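Hemoglobin-like protein (Methylacidiphilum infernorum, PDB 4NK2) is a heme-binding truncated hemoglobin of group II that probably binds oxygen and may carry it. Local coordinates at residues E68-H71 and E72-K76. Numbering follows the deposited sequence. Where two conformers were deposited one is given.
Sequences EVHH and ENLMK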
ATOM      1  N   GLU A  68     -12.435 -18.777  16.481  1.00 29.77           N
ATOM      2  CA  GLU A  68     -13.821 -18.928  16.040  1.00 32.74           C
ATOM      3  C   GLU A  68     -14.632 -17.688  16.400  1.00 32.21           C
ATOM      4  O   GLU A  68     -15.319 -17.126  15.560  1.00 29.64           O
ATOM      5  CB  GLU A  68     -14.441 -20.183  16.670  1.00 32.22           C
ATOM      6  CG  GLU A  68     -15.957 -20.282  16.547  1.00 34.19           C
ATOM      7  CD  GLU A  68     -16.443 -20.428  15.117  1.00 44.22           C
ATOM      8  OE1 GLU A  68     -15.776 -21.119  14.311  1.00 45.40           O
ATOM      9  OE2 GLU A  68     -17.516 -19.865  14.800  1.00 49.04           O
ATOM     10  N   VAL A  69     -14.542 -17.247  17.650  1.00 28.11           N
ATOM     11  CA  VAL A  69     -15.297 -16.069  18.071  1.00 27.43           C
ATOM     12  C   VAL A  69     -14.822 -14.812  17.340  1.00 29.24           C
ATOM     13  O   VAL A  69     -15.631 -13.959  16.954  1.00 28.16           O
ATOM     14  CB  VAL A  69     -15.226 -15.886  19.610  1.00 29.28           C
ATOM     15  CG1 VAL A  69     -15.772 -14.524  20.025  1.00 30.34           C
ATOM     16  CG2 VAL A  69     -15.991 -17.016  20.305  1.00 30.22           C
ATOM     17  N   HIS A  70     -13.514 -14.687  17.132  1.00 28.82           N
ATOM     18  CA  HIS A  70     -13.008 -13.506  16.431  1.00 27.10           C
ATOM     19  C   HIS A  70     -13.676 -13.456  15.062  1.00 31.29           C
ATOM     20  O   HIS A  70     -14.086 -12.398  14.583  1.00 27.04           O
ATOM     21  CB  HIS A  70     -11.476 -13.557  16.288  1.00 28.57           C
ATOM     22  CG  HIS A  70     -10.897 -12.428  15.482  1.00 32.62           C
ATOM     23  ND1 HIS A  70     -10.044 -12.635  14.419  1.00 33.40           N
ATOM     24  CD2 HIS A  70     -11.043 -11.084  15.589  1.00 30.75           C
ATOM     25  CE1 HIS A  70      -9.695 -11.468  13.900  1.00 34.38           C
ATOM     26  NE2 HIS A  70     -10.288 -10.511  14.596  1.00 29.63           N
ATOM     27  N   HIS A  71     -13.761 -14.614  14.435  1.00 31.88           N
ATOM     28  CA  HIS A  71     -14.412 -14.626  13.091  0.58 34.48           C
ATOM     29  C   HIS A  71     -15.889 -14.356  13.151  1.00 31.96           C
ATOM     30  O   HIS A  71     -16.339 -13.642  12.291  0.88 34.29           O
ATOM     31  CB  HIS A  71     -14.083 -15.936  12.367  0.58 35.81           C
ATOM     32  CG  HIS A  71     -12.760 -15.904  11.663  0.58 38.80           C
ATOM     33  ND1 HIS A  71     -12.625 -15.453  10.371  0.58 40.09           N
ATOM     34  CD2 HIS A  71     -11.514 -16.232  12.079  0.58 38.07           C
ATOM     35  CE1 HIS A  71     -11.356 -15.518  10.010  0.58 40.77           C
ATOM     36  NE2 HIS A  71     -10.658 -15.984  11.031  0.58 35.42           N
ATOM     37  N   GLU A  72     -16.601 -14.771  14.179  1.00 33.90           N
ATOM     38  CA  GLU A  72     -18.010 -14.399  14.329  1.00 32.80           C
ATOM     39  C   GLU A  72     -18.130 -12.874  14.403  1.00 33.49           C
ATOM     40  O   GLU A  72     -19.006 -12.274  13.767  1.00 36.26           O
ATOM     41  CB  GLU A  72     -18.630 -15.079  15.555  1.00 33.04           C
ATOM     42  CG  GLU A  72     -18.745 -16.588  15.389  1.00 35.75           C
ATOM     43  CD  GLU A  72     -19.078 -17.299  16.678  1.00 40.03           C
ATOM     44  OE1 GLU A  72     -19.392 -16.617  17.677  1.00 45.20           O
ATOM     45  OE2 GLU A  72     -19.019 -18.543  16.697  1.00 44.38           O
ATOM     46  N   ASN A  73     -17.236 -12.239  15.161  1.00 32.82           N
ATOM     47  CA  ASN A  73     -17.222 -10.782  15.268  1.00 30.93           C
ATOM     48  C   ASN A  73     -16.946 -10.138  13.902  1.00 36.42           C
ATOM     49  O   ASN A  73     -17.614  -9.191  13.500  1.00 34.58           O
ATOM     50  CB  ASN A  73     -16.179 -10.324  16.304  1.00 31.71           C
ATOM     51  CG  ASN A  73     -16.575 -10.691  17.741  1.00 36.12           C
ATOM     52  OD1 ASN A  73     -17.727 -11.049  17.999  1.00 31.05           O
ATOM     53  ND2 ASN A  73     -15.619 -10.603  18.676  1.00 29.96           N
ATOM     54  N   LEU A  74     -15.946 -10.655  13.196  1.00 30.17           N
ATOM     55  CA  LEU A  74     -15.618 -10.145  11.867  1.00 34.58           C
ATOM     56  C   LEU A  74     -16.813 -10.185  10.904  1.00 35.35           C
ATOM     57  O   LEU A  74     -16.996  -9.255  10.111  1.00 37.94           O
ATOM     58  CB  LEU A  74     -14.440 -10.921  11.273  1.00 35.45           C
ATOM     59  CG  LEU A  74     -13.057 -10.582  11.820  1.00 34.11           C
ATOM     60  CD1 LEU A  74     -12.041 -11.572  11.277  1.00 35.65           C
ATOM     61  CD2 LEU A  74     -12.667  -9.150  11.444  1.00 32.09           C
ATOM     62  N   MET A  75     -17.632 -11.225  10.976  1.00 33.99           N
ATOM     63  CA  MET A  75     -18.772 -11.342  10.080  1.00 41.21           C
ATOM     64  C   MET A  75     -19.849 -10.312  10.402  1.00 44.22           C
ATOM     65  O   MET A  75     -20.649  -9.973   9.557  1.00 43.10           O
ATOM     66  CB  MET A  75     -19.362 -12.755  10.090  1.00 38.55           C
ATOM     67  CG  MET A  75     -18.466 -13.877   9.572  1.00 36.27           C
ATOM     68  SD  MET A  75     -17.732 -13.702   7.934  1.00 55.22           S
ATOM     69  CE  MET A  75     -19.158 -13.592   6.895  1.00 48.53           C
ATOM     70  N   LYS A  76     -19.849  -9.803  11.620  1.00 34.57           N
ATOM     71  CA  LYS A  76     -20.814  -8.809  12.030  1.00 39.31           C
ATOM     72  C   LYS A  76     -20.274  -7.403  11.903  1.00 37.52           C
ATOM     73  O   LYS A  76     -20.931  -6.456  12.285  1.00 40.25           O
ATOM     74  CB  LYS A  76     -21.225  -9.048  13.481  1.00 43.49           C
ATOM     75  CG  LYS A  76     -22.194 -10.174  13.661  1.00 48.63           C
ATOM     76  CD  LYS A  76     -22.008 -10.845  14.984  1.00 56.91           C
ATOM     77  CE  LYS A  76     -21.572  -9.855  16.040  1.00 59.66           C
ATOM     78  NZ  LYS A  76     -21.733 -10.409  17.405  1.00 68.91           N
TER
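L74 sets its CD1 methyl in the angle between the rings of H70 and H71 on the last turns of helix 53-75. The main contact is with H70: the methyl lies over one ring face, offset toward the rim, with L74 CD1 3.5 Å from H70 CE1. The longer CH-pi contact with H71 holds in one of its two conformers and is less certain. An apolar leucine suits this buried place, as it also meets I79 and F83. H70 has CG anti to its own N (chi1 175°), which carries the imidazole along the helix surface to L74; imidazole suits here, offering flat faces for L74 and stacked Y141, and NE2 for a hydrogen bond to W137 O. Four i to i+4 hydrogen bonds join the turns, the straightest from N73 N to V69 O (165°). The N73 amide can donate, and ND2 hydrogen-bonds to C140 O. The solvent side is looser and suits carboxylates: those of E68 and E72 lie 63° apart in plane, E68 OE2 2.8 Å from E72 OE2, suggesting that one acid is protonated. Within this globin fold, V69, H70 and N73 pack on helix 131-147, which includes heme-binding W137, while E68 and H71 touch helix 87-104.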